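PDB 1IYB: ribonuclease, which probably cleaves RNA as a member of the ribonuclease T2 family and binds the nucleotide guanosine-5'-monophosphate through its guanine base. Local coordinates for residues C28-T33 / P81-P86; Q15-S20 / S38-H43; Y21-Q26 / N165-G170. One frame throughout, in Å; residues are numbered along the deposited sequence.

Contact 1: C28-T33 / P81-P86; sequences CCYPKT and PTLACP. With 5GP (guanosine-5'-monophosphate), chain C.
Cys29 and Cys85 bring two irregular loops to a CA-CA distance of 4.9 Å, the touching parts running 113° apart, and a direct backbone bond joins them: Cys29 N donates to Leu83 O over 2.9 Å, approaching from above the carbonyl plane. Next to it, Leu83 CA makes a CA-H...O contact with Cys29 O. The covalent link is the disulfide between Cys29 SG and Cys85 SG, 2.0 Å long with a chi3 of 94°. A water sits within hydrogen-bonding distance of Cys29 O and Ala84 O, with more acceptors near it than it has protons. Farther along, Pro31 lies beside Pro81, pointing the same way, and its CG comes within 3.2 Å of Thr82 O. The ring of Tyr30 meets Leu83 CD2 with its edge. Thr82 keeps OG1 opposite the backbone N about CA-CB (chi1 177°), and from there OG1 donates to N7 of guanosine-5'-monophosphate at 2.8 Å. Leu83 N adds a bond to the base O6, also 2.8 Å, while Ala84 CB rests against N7 and C8. Two donors from one short loop thus read N7 and O6, the Hoogsteen edge of guanine, making the disulfide-linked segment 81-86 one wall of the guanine-binding site.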
loop_
_atom_site.group_PDB
_atom_site.type_symbol
_atom_site.label_atom_id
_atom_site.label_comp_id
_atom_site.label_asym_id
_atom_site.label_seq_id
_atom_site.Cartn_x
_atom_site.Cartn_y
_atom_site.Cartn_z
ATOM N N CYS A 28 -12.118 12.926 -15.040
ATOM C CA CYS A 28 -11.295 12.004 -15.810
ATOM C C CYS A 28 -10.880 12.853 -17.011
ATOM O O CYS A 28 -11.586 13.794 -17.375
ATOM C CB CYS A 28 -12.105 10.774 -16.261
ATOM S SG CYS A 28 -12.800 10.859 -17.947
ATOM N N CYS A 29 -9.733 12.540 -17.601
ATOM C CA CYS A 29 -9.226 13.278 -18.754
ATOM C C CYS A 29 -8.740 12.310 -19.822
ATOM O O CYS A 29 -8.057 11.334 -19.512
ATOM C CB CYS A 29 -8.057 14.178 -18.340
ATOM S SG CYS A 29 -8.542 15.670 -17.417
ATOM N N TYR A 30 -9.094 12.569 -21.076
ATOM C CA TYR A 30 -8.642 11.703 -22.157
ATOM C C TYR A 30 -7.159 11.961 -22.400
ATOM O O TYR A 30 -6.651 13.041 -22.089
ATOM C CB TYR A 30 -9.392 11.997 -23.462
ATOM C CG TYR A 30 -10.893 11.810 -23.416
ATOM C CD1 TYR A 30 -11.486 10.902 -22.537
ATOM C CD2 TYR A 30 -11.718 12.508 -24.294
ATOM C CE1 TYR A 30 -12.870 10.699 -22.538
ATOM C CE2 TYR A 30 -13.094 12.314 -24.305
ATOM C CZ TYR A 30 -13.663 11.412 -23.427
ATOM O OH TYR A 30 -15.026 11.225 -23.449
ATOM N N PRO A 31 -6.440 10.967 -22.941
ATOM C CA PRO A 31 -5.010 11.142 -23.218
ATOM C C PRO A 31 -4.865 12.315 -24.188
ATOM O O PRO A 31 -5.840 12.721 -24.822
ATOM C CB PRO A 31 -4.614 9.813 -23.860
ATOM C CG PRO A 31 -5.561 8.841 -23.227
ATOM C CD PRO A 31 -6.868 9.590 -23.238
ATOM N N LYS A 32 -3.658 12.858 -24.309
ATOM C CA LYS A 32 -3.437 13.992 -25.201
ATOM C C LYS A 32 -3.880 13.725 -26.634
ATOM O O LYS A 32 -4.311 14.641 -27.337
ATOM C CB LYS A 32 -1.961 14.387 -25.206
ATOM C CG LYS A 32 -1.443 14.869 -23.867
ATOM C CD LYS A 32 -0.052 15.454 -24.015
ATOM C CE LYS A 32 0.490 15.940 -22.688
ATOM N NZ LYS A 32 1.821 16.585 -22.868
ATOM N N THR A 33 -3.772 12.470 -27.056
ATOM C CA THR A 33 -4.139 12.069 -28.412
ATOM C C THR A 33 -5.641 11.949 -28.688
ATOM O O THR A 33 -6.043 11.724 -29.835
ATOM C CB THR A 33 -3.445 10.740 -28.793
ATOM O OG1 THR A 33 -3.692 9.756 -27.777
ATOM C CG2 THR A 33 -1.943 10.951 -28.933
ATOM N N PRO A 81 -4.474 2.980 -22.147
ATOM C CA PRO A 81 -4.582 4.431 -21.975
ATOM C C PRO A 81 -4.762 4.895 -20.538
ATOM O O PRO A 81 -5.271 4.157 -19.690
ATOM C CB PRO A 81 -5.792 4.789 -22.833
ATOM C CG PRO A 81 -6.668 3.580 -22.670
ATOM C CD PRO A 81 -5.675 2.435 -22.806
ATOM N N THR A 82 -4.331 6.125 -20.276
ATOM C CA THR A 82 -4.495 6.725 -18.962
ATOM C C THR A 82 -5.691 7.669 -19.063
ATOM O O THR A 82 -5.867 8.359 -20.073
ATOM C CB THR A 82 -3.253 7.530 -18.518
ATOM O OG1 THR A 82 -3.523 8.144 -17.252
ATOM C CG2 THR A 82 -2.911 8.618 -19.534
ATOM N N LEU A 83 -6.525 7.676 -18.028
ATOM C CA LEU A 83 -7.704 8.529 -18.007
ATOM C C LEU A 83 -7.648 9.523 -16.849
ATOM O O LEU A 83 -8.651 10.135 -16.497
ATOM C CB LEU A 83 -8.969 7.672 -17.908
ATOM C CG LEU A 83 -9.255 6.798 -19.131
ATOM C CD1 LEU A 83 -10.410 5.852 -18.836
ATOM C CD2 LEU A 83 -9.580 7.684 -20.326
ATOM N N ALA A 84 -6.465 9.684 -16.266
ATOM C CA ALA A 84 -6.283 10.613 -15.155
ATOM C C ALA A 84 -6.067 12.042 -15.664
ATOM O O ALA A 84 -5.686 12.253 -16.814
ATOM C CB ALA A 84 -5.095 10.175 -14.301
ATOM N N CYS A 85 -6.315 13.023 -14.801
ATOM C CA CYS A 85 -6.137 14.424 -15.173
ATOM C C CYS A 85 -4.848 15.000 -14.597
ATOM O O CYS A 85 -4.443 14.643 -13.492
ATOM C CB CYS A 85 -7.309 15.266 -14.672
ATOM S SG CYS A 85 -8.893 15.003 -15.530
ATOM N N PRO A 86 -4.188 15.906 -15.339
ATOM C CA PRO A 86 -4.588 16.399 -16.661
ATOM C C PRO A 86 -4.229 15.391 -17.751
ATOM O O PRO A 86 -3.512 14.428 -17.490
ATOM C CB PRO A 86 -3.802 17.698 -16.785
ATOM C CG PRO A 86 -2.526 17.357 -16.100
ATOM C CD PRO A 86 -2.992 16.622 -14.858
HETATM P P 5GP C . -3.164 0.256 -8.636
HETATM O O1P 5GP C . -2.681 -0.281 -7.361
HETATM O O2P 5GP C . -2.466 -0.372 -9.826
HETATM O O3P 5GP C . -4.720 0.091 -8.746
HETATM O "O5'" 5GP C . -2.939 1.873 -8.774
HETATM C "C5'" 5GP C . -3.509 2.639 -9.899
HETATM C "C4'" 5GP C . -3.192 4.153 -9.869
HETATM O "O4'" 5GP C . -2.803 4.529 -11.265
HETATM C "C3'" 5GP C . -4.300 5.153 -9.545
HETATM O "O3'" 5GP C . -4.484 5.376 -8.156
HETATM C "C2'" 5GP C . -3.879 6.442 -10.259
HETATM O "O2'" 5GP C . -3.008 7.257 -9.446
HETATM C "C1'" 5GP C . -3.195 5.921 -11.512
HETATM N N9 5GP C . -3.873 6.068 -12.838
HETATM C C8 5GP C . -3.497 6.802 -13.942
HETATM N N7 5GP C . -4.252 6.647 -15.009
HETATM C C5 5GP C . -5.215 5.723 -14.556
HETATM C C6 5GP C . -6.321 5.158 -15.275
HETATM O O6 5GP C . -6.656 5.364 -16.435
HETATM N N1 5GP C . -7.069 4.254 -14.457
HETATM C C2 5GP C . -6.757 3.963 -13.131
HETATM N N2 5GP C . -7.599 3.084 -12.548
HETATM N N3 5GP C . -5.719 4.491 -12.454
HETATM C C4 5GP C . -4.992 5.365 -13.232
HETATM O O HOH W 1 -5.047 11.425 -19.348
#

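Contact 2: Q15-S20 / S38-H43. With 5GP (guanosine-5'-monophosphate), chain C.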
loop_
_atom_site.group_PDB
_atom_site.type_symbol
_atom_site.label_atom_id
_atom_site.label_comp_id
_atom_site.label_asym_id
_atom_site.label_seq_id
_atom_site.Cartn_x
_atom_site.Cartn_y
_atom_site.Cartn_z
ATOM N N GLN A 15 -8.562 -5.259 -16.084
ATOM C CA GLN A 15 -8.965 -4.351 -17.156
ATOM C C GLN A 15 -10.072 -3.431 -16.646
ATOM O O GLN A 15 -10.925 -3.850 -15.859
ATOM C CB GLN A 15 -9.468 -5.135 -18.368
ATOM C CG GLN A 15 -8.396 -5.957 -19.052
ATOM C CD GLN A 15 -8.882 -6.548 -20.360
ATOM O OE1 GLN A 15 -9.176 -5.816 -21.308
ATOM N NE2 GLN A 15 -8.981 -7.872 -20.417
ATOM N N GLN A 16 -10.049 -2.178 -17.095
ATOM C CA GLN A 16 -11.034 -1.188 -16.672
ATOM C C GLN A 16 -11.920 -0.736 -17.825
ATOM O O GLN A 16 -11.482 -0.687 -18.978
ATOM C CB GLN A 16 -10.324 0.044 -16.083
ATOM C CG GLN A 16 -9.379 0.748 -17.067
ATOM C CD GLN A 16 -8.823 2.067 -16.536
ATOM O OE1 GLN A 16 -9.037 2.429 -15.378
ATOM N NE2 GLN A 16 -8.102 2.792 -17.388
ATOM N N TRP A 17 -13.171 -0.413 -17.506
ATOM C CA TRP A 17 -14.105 0.079 -18.507
ATOM C C TRP A 17 -14.065 1.605 -18.442
ATOM O O TRP A 17 -14.442 2.198 -17.436
ATOM C CB TRP A 17 -15.528 -0.412 -18.223
ATOM C CG TRP A 17 -16.502 0.146 -19.207
ATOM C CD1 TRP A 17 -17.565 0.968 -18.941
ATOM C CD2 TRP A 17 -16.461 -0.012 -20.629
ATOM N NE1 TRP A 17 -18.180 1.336 -20.113
ATOM C CE2 TRP A 17 -17.525 0.750 -21.164
ATOM C CE3 TRP A 17 -15.626 -0.720 -21.505
ATOM C CZ2 TRP A 17 -17.773 0.825 -22.540
ATOM C CZ3 TRP A 17 -15.873 -0.647 -22.875
ATOM C CH2 TRP A 17 -16.941 0.123 -23.377
ATOM N N PRO A 18 -13.596 2.259 -19.515
ATOM C CA PRO A 18 -13.526 3.723 -19.507
ATOM C C PRO A 18 -14.839 4.440 -19.195
ATOM O O PRO A 18 -14.839 5.494 -18.553
ATOM C CB PRO A 18 -12.970 4.056 -20.897
ATOM C CG PRO A 18 -13.354 2.870 -21.731
ATOM C CD PRO A 18 -13.115 1.714 -20.796
ATOM N N GLY A 19 -15.953 3.870 -19.636
ATOM C CA GLY A 19 -17.237 4.496 -19.368
ATOM C C GLY A 19 -17.563 4.605 -17.886
ATOM O O GLY A 19 -18.326 5.481 -17.476
ATOM N N SER A 20 -16.986 3.719 -17.077
ATOM C CA SER A 20 -17.229 3.722 -15.639
ATOM C C SER A 20 -16.178 4.506 -14.863
ATOM O O SER A 20 -16.388 4.878 -13.709
ATOM C CB SER A 20 -17.293 2.287 -15.115
ATOM O OG SER A 20 -18.466 1.645 -15.586
ATOM N N SER A 38 -13.702 2.792 -27.535
ATOM C CA SER A 38 -14.682 2.312 -26.568
ATOM C C SER A 38 -14.519 0.823 -26.294
ATOM O O SER A 38 -15.394 0.017 -26.613
ATOM C CB SER A 38 -16.105 2.596 -27.061
ATOM O OG SER A 38 -16.359 3.989 -27.088
ATOM N N ASP A 39 -13.386 0.470 -25.698
ATOM C CA ASP A 39 -13.080 -0.913 -25.350
ATOM C C ASP A 39 -12.491 -0.891 -23.951
ATOM O O ASP A 39 -12.134 0.174 -23.436
ATOM C CB ASP A 39 -12.028 -1.502 -26.294
ATOM C CG ASP A 39 -12.313 -1.214 -27.752
ATOM O OD1 ASP A 39 -13.449 -1.465 -28.203
ATOM O OD2 ASP A 39 -11.388 -0.742 -28.448
ATOM N N PHE A 40 -12.400 -2.055 -23.318
ATOM C CA PHE A 40 -11.783 -2.093 -22.005
ATOM C C PHE A 40 -10.309 -1.764 -22.225
ATOM O O PHE A 40 -9.759 -2.026 -23.297
ATOM C CB PHE A 40 -11.886 -3.488 -21.377
ATOM C CG PHE A 40 -13.234 -3.797 -20.791
ATOM C CD1 PHE A 40 -14.296 -4.175 -21.607
ATOM C CD2 PHE A 40 -13.439 -3.712 -19.419
ATOM C CE1 PHE A 40 -15.549 -4.464 -21.064
ATOM C CE2 PHE A 40 -14.693 -4.000 -18.863
ATOM C CZ PHE A 40 -15.746 -4.375 -19.689
ATOM N N GLY A 41 -9.681 -1.173 -21.215
ATOM C CA GLY A 41 -8.266 -0.856 -21.308
ATOM C C GLY A 41 -7.545 -1.580 -20.187
ATOM O O GLY A 41 -8.158 -1.928 -19.179
ATOM N N ILE A 42 -6.253 -1.826 -20.360
ATOM C CA ILE A 42 -5.473 -2.504 -19.329
ATOM C C ILE A 42 -5.286 -1.597 -18.116
ATOM O O ILE A 42 -5.045 -0.401 -18.262
ATOM C CB ILE A 42 -4.053 -2.860 -19.841
ATOM C CG1 ILE A 42 -4.140 -3.831 -21.021
ATOM C CG2 ILE A 42 -3.222 -3.456 -18.704
ATOM C CD1 ILE A 42 -2.825 -4.009 -21.755
ATOM N N HIS A 43 -5.438 -2.149 -16.918
ATOM C CA HIS A 43 -5.159 -1.369 -15.723
ATOM C C HIS A 43 -3.768 -1.871 -15.330
ATOM O O HIS A 43 -2.828 -1.085 -15.218
ATOM C CB HIS A 43 -6.164 -1.626 -14.596
ATOM C CG HIS A 43 -5.926 -0.775 -13.385
ATOM N ND1 HIS A 43 -6.881 -0.576 -12.410
ATOM C CD2 HIS A 43 -4.833 -0.080 -12.987
ATOM C CE1 HIS A 43 -6.386 0.205 -11.465
ATOM N NE2 HIS A 43 -5.144 0.520 -11.791
HETATM P P 5GP C . -3.164 0.256 -8.636
HETATM O O1P 5GP C . -2.681 -0.281 -7.361
HETATM O O2P 5GP C . -2.466 -0.372 -9.826
HETATM O O3P 5GP C . -4.720 0.091 -8.746
HETATM O "O5'" 5GP C . -2.939 1.873 -8.774
HETATM C "C5'" 5GP C . -3.509 2.639 -9.899
HETATM C "C4'" 5GP C . -3.192 4.153 -9.869
HETATM O "O4'" 5GP C . -2.803 4.529 -11.265
HETATM C "C3'" 5GP C . -4.300 5.153 -9.545
HETATM O "O3'" 5GP C . -4.484 5.376 -8.156
HETATM C "C2'" 5GP C . -3.879 6.442 -10.259
HETATM O "O2'" 5GP C . -3.008 7.257 -9.446
HETATM C "C1'" 5GP C . -3.195 5.921 -11.512
HETATM N N9 5GP C . -3.873 6.068 -12.838
HETATM C C8 5GP C . -3.497 6.802 -13.942
HETATM N N7 5GP C . -4.252 6.647 -15.009
HETATM C C5 5GP C . -5.215 5.723 -14.556
HETATM C C6 5GP C . -6.321 5.158 -15.275
HETATM O O6 5GP C . -6.656 5.364 -16.435
HETATM N N1 5GP C . -7.069 4.254 -14.457
HETATM C C2 5GP C . -6.757 3.963 -13.131
HETATM N N2 5GP C . -7.599 3.084 -12.548
HETATM N N3 5GP C . -5.719 4.491 -12.454
HETATM C C4 5GP C . -4.992 5.365 -13.232
HETATM O O HOH W 2 -6.392 1.587 -19.737
#
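Gln16 and Gly41 exchange two backbone hydrogen bonds, Gln16 N to Gly41 O at 2.8 Å and Gly41 N to Gln16 O at 2.9 Å, which identifies them as a hydrogen-bonded antiparallel pair. Two CA-H...O contacts flank it, Gln15 CA on Gly41 O and Phe40 CA on Gln16 O. One residue along, Trp17 sets the edge of its six-membered ring against the face of Phe40, a T-shaped (edge-to-face) pair with centroids 5.0 Å apart and planes inclined by 52°; CE3 of Trp17 stands over that face, towards its rim. Trp17 CH2 also approaches Ser38 O, which lies at the indole edge, and Pro18 CD comes within 3.2 Å of Asp39 O.

The Gln16-Gly41 pair joins strands 10-16 and 41-48, neighbours in the four-stranded antiparallel sheet of this T2-family fold, and the ring contact continues it just past the strand ends. The strand pair carries part of the guanine site. With CG between backbone N and carbonyl carbon (chi1 60°), Gln16 presents its amide to the base: OE1 accepts from N1 of guanosine-5'-monophosphate at 2.8 Å and, less straight, from N2, while NE2 donates to O6 at 3.1 Å with an angle of 173°. A water accepting from NE2 and donating to Ile42 O ties that amide to the other strand. His43 turns one ring face to the base N2, its NE2 lies 3.1 Å from O3P, and its ND1 is hydrogen-bonded to Gln176.

Phe40 also packs on Leu127, Leu131 and Ile177, and an alanine here would probably leave the Trp17 edge without its facing ring and open a gap beside those three side chains. Trp17 is further fixed by NE1 bonding to Pro206 O and by an edge-to-face partner, Phe205.

Contact 3: Y21-Q26 / N165-G170. With 5GP (guanosine-5'-monophosphate), chain C.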
loop_
_atom_site.group_PDB
_atom_site.type_symbol
_atom_site.label_atom_id
_atom_site.label_comp_id
_atom_site.label_asym_id
_atom_site.label_seq_id
_atom_site.Cartn_x
_atom_site.Cartn_y
_atom_site.Cartn_z
ATOM N N TYR A 21 -15.032 4.741 -15.486
ATOM C CA TYR A 21 -13.991 5.513 -14.823
ATOM C C TYR A 21 -14.299 6.994 -15.022
ATOM O O TYR A 21 -13.944 7.832 -14.193
ATOM C CB TYR A 21 -12.619 5.211 -15.434
ATOM C CG TYR A 21 -11.469 5.880 -14.707
ATOM C CD1 TYR A 21 -10.839 5.252 -13.636
ATOM C CD2 TYR A 21 -11.021 7.147 -15.082
ATOM C CE1 TYR A 21 -9.789 5.865 -12.955
ATOM C CE2 TYR A 21 -9.971 7.772 -14.405
ATOM C CZ TYR A 21 -9.362 7.122 -13.347
ATOM O OH TYR A 21 -8.309 7.714 -12.689
ATOM N N CYS A 22 -14.986 7.300 -16.117
ATOM C CA CYS A 22 -15.296 8.678 -16.481
ATOM C C CYS A 22 -16.667 9.267 -16.164
ATOM O O CYS A 22 -16.923 10.422 -16.505
ATOM C CB CYS A 22 -15.038 8.860 -17.973
ATOM S SG CYS A 22 -13.283 8.944 -18.440
ATOM N N ASP A 23 -17.547 8.508 -15.520
ATOM C CA ASP A 23 -18.875 9.038 -15.220
ATOM C C ASP A 23 -19.170 9.174 -13.729
ATOM O O ASP A 23 -20.331 9.138 -13.317
ATOM C CB ASP A 23 -19.942 8.166 -15.886
ATOM C CG ASP A 23 -20.016 6.780 -15.284
ATOM O OD1 ASP A 23 -19.097 6.420 -14.523
ATOM O OD2 ASP A 23 -20.988 6.052 -15.576
ATOM N N THR A 24 -18.127 9.338 -12.923
ATOM C CA THR A 24 -18.306 9.490 -11.485
ATOM C C THR A 24 -18.266 10.973 -11.132
ATOM O O THR A 24 -18.209 11.828 -12.019
ATOM C CB THR A 24 -17.199 8.771 -10.692
ATOM O OG1 THR A 24 -15.966 9.488 -10.832
ATOM C CG2 THR A 24 -17.015 7.348 -11.202
ATOM N N LYS A 25 -18.293 11.276 -9.838
ATOM C CA LYS A 25 -18.251 12.661 -9.386
ATOM C C LYS A 25 -16.859 13.255 -9.580
ATOM O O LYS A 25 -16.696 14.475 -9.602
ATOM C CB LYS A 25 -18.654 12.752 -7.912
ATOM C CG LYS A 25 -20.090 12.337 -7.638
ATOM C CD LYS A 25 -20.460 12.545 -6.176
ATOM C CE LYS A 25 -21.906 12.154 -5.912
ATOM N NZ LYS A 25 -22.855 12.938 -6.753
ATOM N N GLN A 26 -15.859 12.389 -9.716
ATOM C CA GLN A 26 -14.484 12.831 -9.916
ATOM C C GLN A 26 -14.230 13.051 -11.405
ATOM O O GLN A 26 -14.935 12.500 -12.251
ATOM C CB GLN A 26 -13.500 11.788 -9.385
ATOM C CG GLN A 26 -13.732 11.384 -7.944
ATOM C CD GLN A 26 -12.657 10.447 -7.430
ATOM O OE1 GLN A 26 -11.507 10.845 -7.243
ATOM N NE2 GLN A 26 -13.025 9.190 -7.206
ATOM N N ASN A 165 -18.172 0.190 -9.275
ATOM C CA ASN A 165 -18.008 1.471 -8.607
ATOM C C ASN A 165 -19.336 2.185 -8.831
ATOM O O ASN A 165 -20.271 1.589 -9.370
ATOM C CB ASN A 165 -16.799 2.268 -9.141
ATOM C CG ASN A 165 -17.000 2.837 -10.540
ATOM O OD1 ASN A 165 -16.253 3.728 -10.955
ATOM N ND2 ASN A 165 -17.975 2.330 -11.270
ATOM N N VAL A 166 -19.447 3.437 -8.413
ATOM C CA VAL A 166 -20.706 4.150 -8.573
ATOM C C VAL A 166 -20.564 5.365 -9.475
ATOM O O VAL A 166 -19.555 6.064 -9.424
ATOM C CB VAL A 166 -21.248 4.609 -7.202
ATOM C CG1 VAL A 166 -22.603 5.265 -7.372
ATOM C CG2 VAL A 166 -21.344 3.420 -6.257
ATOM N N ASP A 167 -21.574 5.607 -10.304
ATOM C CA ASP A 167 -21.550 6.759 -11.197
ATOM C C ASP A 167 -22.100 7.957 -10.432
ATOM O O ASP A 167 -22.290 7.884 -9.219
ATOM C CB ASP A 167 -22.386 6.491 -12.456
ATOM C CG ASP A 167 -23.873 6.362 -12.166
ATOM O OD1 ASP A 167 -24.625 6.008 -13.099
ATOM O OD2 ASP A 167 -24.296 6.619 -11.020
ATOM N N GLU A 168 -22.355 9.056 -11.133
ATOM C CA GLU A 168 -22.880 10.248 -10.477
ATOM C C GLU A 168 -24.318 10.045 -10.009
ATOM O O GLU A 168 -24.701 10.521 -8.940
ATOM C CB GLU A 168 -22.815 11.452 -11.421
ATOM C CG GLU A 168 -21.412 11.821 -11.865
ATOM C CD GLU A 168 -21.359 13.170 -12.556
ATOM O OE1 GLU A 168 -21.631 14.191 -11.888
ATOM O OE2 GLU A 168 -21.049 13.211 -13.766
ATOM N N SER A 169 -25.108 9.333 -10.807
ATOM C CA SER A 169 -26.508 9.080 -10.473
ATOM C C SER A 169 -26.681 8.074 -9.335
ATOM O O SER A 169 -27.806 7.757 -8.945
ATOM C CB SER A 169 -27.262 8.589 -11.711
ATOM O OG SER A 169 -27.247 9.566 -12.740
ATOM N N GLY A 170 -25.567 7.574 -8.809
ATOM C CA GLY A 170 -25.627 6.624 -7.713
ATOM C C GLY A 170 -25.815 5.176 -8.127
ATOM O O GLY A 170 -25.906 4.291 -7.276
HETATM P P 5GP C . -3.164 0.256 -8.636
HETATM O O1P 5GP C . -2.681 -0.281 -7.361
HETATM O O2P 5GP C . -2.466 -0.372 -9.826
HETATM O O3P 5GP C . -4.720 0.091 -8.746
HETATM O "O5'" 5GP C . -2.939 1.873 -8.774
HETATM C "C5'" 5GP C . -3.509 2.639 -9.899
HETATM C "C4'" 5GP C . -3.192 4.153 -9.869
HETATM O "O4'" 5GP C . -2.803 4.529 -11.265
HETATM C "C3'" 5GP C . -4.300 5.153 -9.545
HETATM O "O3'" 5GP C . -4.484 5.376 -8.156
HETATM C "C2'" 5GP C . -3.879 6.442 -10.259
HETATM O "O2'" 5GP C . -3.008 7.257 -9.446
HETATM C "C1'" 5GP C . -3.195 5.921 -11.512
HETATM N N9 5GP C . -3.873 6.068 -12.838
HETATM C C8 5GP C . -3.497 6.802 -13.942
HETATM N N7 5GP C . -4.252 6.647 -15.009
HETATM C C5 5GP C . -5.215 5.723 -14.556
HETATM C C6 5GP C . -6.321 5.158 -15.275
HETATM O O6 5GP C . -6.656 5.364 -16.435
HETATM N N1 5GP C . -7.069 4.254 -14.457
HETATM C C2 5GP C . -6.757 3.963 -13.131
HETATM N N2 5GP C . -7.599 3.084 -12.548
HETATM N N3 5GP C . -5.719 4.491 -12.454
HETATM C C4 5GP C . -4.992 5.365 -13.232
HETATM O O HOH W 3 -23.860 6.622 -16.247
#
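Thr24 and Asp167 approach with their CA atoms 4.3 Å apart where two surface loops meet, and the direct backbone bond between them runs from Glu168 N to Asp23 O, 3.0 Å, in the carbonyl plane but bent, with 132° at the hydrogen. Each loop has its own turn: Thr24 OG1 accepts from Gln26 N at 3.1 Å, an ST turn, and Asp167 to Gly170 form a type I beta turn that follows strand 161-166, the outermost strand on that side of the four-stranded sheet. The contact therefore pins the loop after helix 18-21 to the end of that strand.

Among the side chains, Asp23 OD2 touches Asp167 CB at 3.4 Å; the two carboxylate planes are 78° apart and their nearest oxygens, Asp23 OD2 and Asp167 OD1, stay 4.4 Å apart. A water lies within hydrogen-bonding distance of both, though it has more acceptors around it than protons to give. Asp23 OD2 also receives a hydrogen bond from Gln173 NE2, whereas Asp167 OD1 is near Glu204; such crowding of like charges might raise the pKa of one of these acids. Asp167 OD2 is bound by Asn171 N.

The methyl of Thr24 fits over the strand end: CG2 is 3.4 Å from Val166 O and somewhat farther from Asn165 OD1, while Asn165 ND2 bonds to Gln173 OE1. Glu168 runs its aliphatic part along the opposing backbone, CG lying 3.2 Å from Thr24 O and equally close to Asp23 O.

Just ahead of the 22-26 loop, at the end of helix 18-21, Tyr21, its CG swung anti to the backbone N (chi1 -175°), turns a ring face to the guanine of guanosine-5'-monophosphate, with Tyr21 CE1 3.5 Å from the base N1.

All three contacts touch guanosine-5'-monophosphate, and their contributions differ: contact 1 supplies donors to one edge of the base, contact 2 grips the adjoining edge and approaches the phosphate, and contact 3 brings a ring over the base plane. Their centres lie about 12 Å (1 and 2), 14 Å (2 and 3) and 16 Å (1 and 3) apart. Leu83 CD1 packs on Pro18 CB at 3.7 Å, joining contacts 1 and 2. A disulfide between Cys28 SG and Cys22 SG ties contact 1 to contact 3, where Leu83 O also lies 3.4 Å from Tyr21 CE2. Contacts 2 and 3 share the same sheet, and Gln16 OE1 is 3.8 Å from Tyr21 CD1.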